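Local atomic coordinates of OBCA, Oxalate Biosynthetic Component A (Burkholderia glumae, PDB entry 4NNB), a protein that belongs to the oxalate biosynthetic component A family and combines a TIM-barrel-type domain, which holds a magnesium ion and an oxaloacetate ion, with an additional domain. Residues F27-L32 / P239-V244; K50-E55 / V244-Q249. One frame throughout, in Å; residues are numbered along the deposited sequence.

Contact 1. Residues F27-L32 / P239-V244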
loop_
_atom_site.group_PDB
_atom_site.type_symbol
_atom_site.label_atom_id
_atom_site.label_comp_id
_atom_site.label_asym_id
_atom_site.label_seq_id
_atom_site.Cartn_x
_atom_site.Cartn_y
_atom_site.Cartn_z
ATOM N N PHE A 27 3.171 -5.923 -22.822
ATOM C CA PHE A 27 3.131 -5.051 -23.991
ATOM C C PHE A 27 2.247 -5.673 -25.065
ATOM O O PHE A 27 2.352 -6.870 -25.365
ATOM C CB PHE A 27 4.543 -4.808 -24.533
ATOM C CG PHE A 27 4.587 -4.011 -25.819
ATOM C CD1 PHE A 27 4.279 -2.656 -25.829
ATOM C CD2 PHE A 27 4.959 -4.617 -27.010
ATOM C CE1 PHE A 27 4.325 -1.921 -27.006
ATOM C CE2 PHE A 27 5.008 -3.888 -28.196
ATOM C CZ PHE A 27 4.694 -2.539 -28.193
ATOM N N ILE A 28 1.355 -4.860 -25.617
ATOM C CA ILE A 28 0.479 -5.291 -26.695
ATOM C C ILE A 28 0.713 -4.368 -27.870
ATOM O O ILE A 28 0.348 -3.196 -27.823
ATOM C CB ILE A 28 -1.008 -5.218 -26.286
ATOM C CG1 ILE A 28 -1.261 -6.088 -25.051
ATOM C CG2 ILE A 28 -1.901 -5.645 -27.438
ATOM C CD1 ILE A 28 -2.630 -5.905 -24.417
ATOM N N PRO A 29 1.344 -4.889 -28.928
ATOM C CA PRO A 29 1.622 -4.120 -30.150
ATOM C C PRO A 29 0.346 -3.653 -30.870
ATOM O O PRO A 29 -0.585 -4.440 -31.046
ATOM C CB PRO A 29 2.397 -5.116 -31.023
ATOM C CG PRO A 29 2.041 -6.474 -30.482
ATOM C CD PRO A 29 1.841 -6.275 -29.012
ATOM N N SER A 30 0.320 -2.382 -31.265
ATOM C CA SER A 30 -0.828 -1.778 -31.944
ATOM C C SER A 30 -1.315 -2.576 -33.150
ATOM O O SER A 30 -2.519 -2.775 -33.327
ATOM C CB SER A 30 -0.496 -0.354 -32.389
ATOM O OG SER A 30 -0.602 0.559 -31.319
ATOM N N PHE A 31 -0.378 -3.038 -33.973
ATOM C CA PHE A 31 -0.740 -3.708 -35.214
ATOM C C PHE A 31 -1.522 -4.995 -34.976
ATOM O O PHE A 31 -2.334 -5.394 -35.810
ATOM C CB PHE A 31 0.490 -3.953 -36.093
ATOM C CG PHE A 31 1.342 -5.106 -35.656
ATOM C CD1 PHE A 31 2.381 -4.915 -34.760
ATOM C CD2 PHE A 31 1.131 -6.377 -36.175
ATOM C CE1 PHE A 31 3.185 -5.971 -34.370
ATOM C CE2 PHE A 31 1.923 -7.441 -35.785
ATOM C CZ PHE A 31 2.955 -7.238 -34.882
ATOM N N LEU A 32 -1.289 -5.634 -33.833
ATOM C CA LEU A 32 -1.988 -6.871 -33.505
ATOM C C LEU A 32 -3.424 -6.635 -33.055
ATOM O O LEU A 32 -4.317 -7.409 -33.384
ATOM C CB LEU A 32 -1.223 -7.670 -32.448
ATOM C CG LEU A 32 -0.288 -8.707 -33.066
ATOM C CD1 LEU A 32 0.239 -9.654 -32.010
ATOM C CD2 LEU A 32 -1.011 -9.485 -34.155
ATOM N N PRO A 239 -4.635 -12.444 -30.411
ATOM C CA PRO A 239 -3.876 -13.340 -31.294
ATOM C C PRO A 239 -2.416 -12.921 -31.399
ATOM O O PRO A 239 -2.109 -11.731 -31.342
ATOM C CB PRO A 239 -4.577 -13.174 -32.645
ATOM C CG PRO A 239 -5.965 -12.730 -32.300
ATOM C CD PRO A 239 -5.795 -11.846 -31.095
ATOM N N GLY A 240 -1.524 -13.896 -31.528
ATOM C CA GLY A 240 -0.104 -13.613 -31.600
ATOM C C GLY A 240 0.416 -12.976 -30.326
ATOM O O GLY A 240 1.394 -12.226 -30.351
ATOM N N LEU A 241 -0.243 -13.268 -29.208
ATOM C CA LEU A 241 0.161 -12.695 -27.930
ATOM C C LEU A 241 -0.281 -13.555 -26.761
ATOM O O LEU A 241 0.534 -13.922 -25.920
ATOM C CB LEU A 241 -0.378 -11.270 -27.770
ATOM C CG LEU A 241 0.388 -10.455 -26.728
ATOM C CD1 LEU A 241 1.864 -10.446 -27.075
ATOM C CD2 LEU A 241 -0.136 -9.042 -26.653
ATOM N N GLY A 242 -1.572 -13.871 -26.704
ATOM C CA GLY A 242 -2.094 -14.680 -25.619
ATOM C C GLY A 242 -3.120 -13.938 -24.781
ATOM O O GLY A 242 -3.693 -12.939 -25.219
ATOM N N VAL A 243 -3.347 -14.421 -23.565
ATOM C CA VAL A 243 -4.393 -13.867 -22.713
ATOM C C VAL A 243 -3.865 -12.827 -21.725
ATOM O O VAL A 243 -2.842 -13.026 -21.069
ATOM C CB VAL A 243 -5.126 -14.988 -21.938
ATOM C CG1 VAL A 243 -6.266 -14.418 -21.107
ATOM C CG2 VAL A 243 -5.637 -16.048 -22.901
ATOM N N VAL A 244 -4.570 -11.708 -21.642
ATOM C CA VAL A 244 -4.344 -10.721 -20.610
ATOM C C VAL A 244 -5.611 -10.677 -19.729
ATOM O O VAL A 244 -6.729 -10.760 -20.243
ATOM C CB VAL A 244 -3.998 -9.353 -21.244
ATOM C CG1 VAL A 244 -4.334 -8.216 -20.316
ATOM C CG2 VAL A 244 -2.507 -9.314 -21.628
#

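Contact 2. Residues K50-E55 / V244-Q249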
loop_
_atom_site.group_PDB
_atom_site.type_symbol
_atom_site.label_atom_id
_atom_site.label_comp_id
_atom_site.label_asym_id
_atom_site.label_seq_id
_atom_site.Cartn_x
_atom_site.Cartn_y
_atom_site.Cartn_z
ATOM N N LYS A 50 -7.084 0.397 -21.076
ATOM C CA LYS A 50 -6.841 1.717 -20.503
ATOM C C LYS A 50 -7.483 1.862 -19.122
ATOM O O LYS A 50 -6.915 2.490 -18.223
ATOM C CB LYS A 50 -7.355 2.806 -21.447
ATOM C CG LYS A 50 -7.252 4.217 -20.885
ATOM C CD LYS A 50 -7.526 5.266 -21.952
ATOM C CE LYS A 50 -7.269 6.661 -21.413
ATOM N NZ LYS A 50 -6.080 6.669 -20.524
ATOM N N THR A 51 -8.665 1.278 -18.958
ATOM C CA THR A 51 -9.335 1.271 -17.665
ATOM C C THR A 51 -8.449 0.561 -16.649
ATOM O O THR A 51 -8.313 1.000 -15.507
ATOM C CB THR A 51 -10.700 0.552 -17.739
ATOM O OG1 THR A 51 -11.530 1.190 -18.720
ATOM C CG2 THR A 51 -11.401 0.597 -16.393
ATOM N N ASP A 52 -7.825 -0.528 -17.089
ATOM C CA ASP A 52 -7.039 -1.384 -16.209
ATOM C C ASP A 52 -5.611 -0.874 -16.011
ATOM O O ASP A 52 -4.784 -1.559 -15.411
ATOM C CB ASP A 52 -7.007 -2.800 -16.775
ATOM C CG ASP A 52 -6.733 -3.837 -15.723
ATOM O OD1 ASP A 52 -5.847 -4.682 -15.944
ATOM O OD2 ASP A 52 -7.424 -3.822 -14.686
ATOM N N GLY A 53 -5.310 0.314 -16.529
ATOM C CA GLY A 53 -4.023 0.944 -16.276
ATOM C C GLY A 53 -2.986 0.878 -17.389
ATOM O O GLY A 53 -1.910 1.466 -17.256
ATOM N N TRP A 54 -3.290 0.165 -18.472
ATOM C CA TRP A 54 -2.399 0.124 -19.627
ATOM C C TRP A 54 -2.287 1.524 -20.196
ATOM O O TRP A 54 -3.238 2.301 -20.123
ATOM C CB TRP A 54 -2.922 -0.843 -20.695
ATOM C CG TRP A 54 -2.816 -2.283 -20.301
ATOM C CD1 TRP A 54 -3.552 -2.929 -19.358
ATOM C CD2 TRP A 54 -1.915 -3.257 -20.847
ATOM N NE1 TRP A 54 -3.165 -4.247 -19.276
ATOM C CE2 TRP A 54 -2.166 -4.475 -20.182
ATOM C CE3 TRP A 54 -0.930 -3.221 -21.835
ATOM C CZ2 TRP A 54 -1.455 -5.643 -20.470
ATOM C CZ3 TRP A 54 -0.236 -4.373 -22.123
ATOM C CH2 TRP A 54 -0.497 -5.570 -21.442
ATOM N N GLU A 55 -1.124 1.848 -20.746
ATOM C CA GLU A 55 -0.888 3.179 -21.289
ATOM C C GLU A 55 -0.383 3.096 -22.738
ATOM O O GLU A 55 0.332 2.160 -23.107
ATOM C CB GLU A 55 0.079 3.960 -20.383
ATOM C CG GLU A 55 1.399 4.388 -21.029
ATOM C CD GLU A 55 2.356 5.040 -20.029
ATOM O OE1 GLU A 55 3.539 5.259 -20.379
ATOM O OE2 GLU A 55 1.919 5.338 -18.895
ATOM N N VAL A 244 -4.570 -11.708 -21.642
ATOM C CA VAL A 244 -4.344 -10.721 -20.610
ATOM C C VAL A 244 -5.611 -10.677 -19.729
ATOM O O VAL A 244 -6.729 -10.760 -20.243
ATOM C CB VAL A 244 -3.998 -9.353 -21.244
ATOM C CG1 VAL A 244 -4.334 -8.216 -20.316
ATOM C CG2 VAL A 244 -2.507 -9.314 -21.628
ATOM N N THR A 245 -5.436 -10.594 -18.412
ATOM C CA THR A 245 -6.564 -10.579 -17.473
ATOM C C THR A 245 -6.735 -9.182 -16.886
ATOM O O THR A 245 -5.788 -8.622 -16.337
ATOM C CB THR A 245 -6.317 -11.561 -16.321
ATOM O OG1 THR A 245 -5.983 -12.846 -16.855
ATOM C CG2 THR A 245 -7.544 -11.685 -15.407
ATOM N N VAL A 246 -7.930 -8.616 -17.009
ATOM C CA VAL A 246 -8.211 -7.298 -16.439
ATOM C C VAL A 246 -9.248 -7.364 -15.309
ATOM O O VAL A 246 -9.960 -8.362 -15.164
ATOM C CB VAL A 246 -8.677 -6.315 -17.507
ATOM C CG1 VAL A 246 -7.617 -6.173 -18.574
ATOM C CG2 VAL A 246 -9.971 -6.798 -18.135
ATOM N N GLY A 247 -9.323 -6.294 -14.521
ATOM C CA GLY A 247 -10.178 -6.243 -13.342
ATOM C C GLY A 247 -9.879 -5.022 -12.482
ATOM O O GLY A 247 -8.723 -4.610 -12.366
ATOM N N SER A 248 -10.910 -4.438 -11.871
ATOM C CA SER A 248 -10.735 -3.223 -11.075
ATOM C C SER A 248 -9.965 -3.461 -9.765
ATOM O O SER A 248 -9.285 -2.562 -9.275
ATOM C CB SER A 248 -12.095 -2.612 -10.732
ATOM O OG SER A 248 -12.795 -3.432 -9.795
ATOM N N GLN A 249 -10.083 -4.661 -9.208
ATOM C CA GLN A 249 -9.574 -4.964 -7.860
ATOM C C GLN A 249 -10.033 -3.910 -6.855
ATOM O O GLN A 249 -9.300 -3.553 -5.928
ATOM C CB GLN A 249 -8.045 -5.072 -7.859
ATOM C CG GLN A 249 -7.492 -5.980 -8.962
ATOM C CD GLN A 249 -6.010 -6.200 -8.818
ATOM O OE1 GLN A 249 -5.456 -6.062 -7.718
ATOM N NE2 GLN A 249 -5.347 -6.545 -9.922
HETATM O O HOH W 1 -3.588 -6.183 -17.127
#

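Contact 1. Residues F27-L32 / P239-V244
P239 and G240 present their carbonyl oxygens to the side chain of L32. One methyl, L32 CD1, takes both: it lies 3.2 Å from P239 O and 3.3 Å from G240 O. G240 has positive phi (63°) and helps to turn the chain here. The bend belongs to a two-stranded antiparallel hairpin, strands 234-238 and 242-246, and a classic beta bulge sets L241 and G242 together opposite I238 of the partner strand. L241 points toward strand 27-29. Its CG stands anti to the backbone N (chi1 -160°), and its CD2 methyl ends against that strand. There it touches I28 CG1 at 3.5 Å, and the two side chains cross at about a right angle. L241 CD2 also reaches the proline ring at P29 CD, 4.1 Å away. The same methyl sits 3.5 Å from F27 O, a buried carbonyl oxygen without a polar partner in the model. Farther along, V244 adds a looser apolar contact, with its CG2 4.4 Å from I28 CD1. V244 is also tied by its backbone to I236 in the hairpin, while I28 pairs with Y190 in the neighbouring sheet.

Contact 2. Residues K50-E55 / V244-Q249
Helix 41-51 ends where its C-terminal turn meets strand 242-246, and the backbones come nearest at D52 and V246, with CA atoms 6.0 Å apart. The helix closes in a Schellman motif. G53, with positive phi, is the C-prime residue, and its N bonds to K50 O. W54 N bonds back to the last turn of the helix. This turn sets D52 and W54 against the strand, which is one arm of the hairpin formed with strand 234-238.

The D52 carboxylate lies across V246 obliquely. D52 CG is anti to the backbone N (chi1 -157°), which carries the carboxylate to the end of the strand. There G247 N donates to D52 OD2 at 3.1 Å, with a nearly straight N-H...O angle of 165°. The donor comes from well above the carboxylate plane, 59° out of it. D52 OD2 also lies 2.8 Å from G247 O, and these two acceptors do not bond to each other. K18 NZ binds both oxygens: it forms a salt bridge with D52 OD2 and a hydrogen bond with G247 O. Its positive charge probably offsets the repulsion between the two oxygens.

D52 OD1 packs on the methyl V246 CG1. W54 supplies the apolar part of the contact. Its CZ2 atom lies 3.9 Å from V244 CG1, and the two side chains come from opposite directions. T245 points away from the turn, and its OG1 bonds to E24. A water links the two segments: it donates to D52 OD1 and more weakly to T245 O, and it accepts the indole N-H of W54 NE1 at 2.9 Å.

In the fold
Contacts 1 and 2 fix two parts of strand 242-246, and V244 serves both. Both are buried, but contact 1 lies about 30 Å from the centre of the chain and contact 2 about 18 Å, measured between centres. Their chemistry differs accordingly. Contact 1, at the hairpin bend, is packing of aliphatic groups on each other and on backbone carbonyls. Contact 2, at the strand end nearer the chain centre, adds a carboxylate, a water and K18 to the W54-V244 packing. The two meet directly, as I28 CG1 packs 3.5 Å from W54 CZ3. Strands 27-29 and 55-57 are the outer strands of one three-stranded antiparallel sheet, with 189-191 between them, and the hairpin packs beside it.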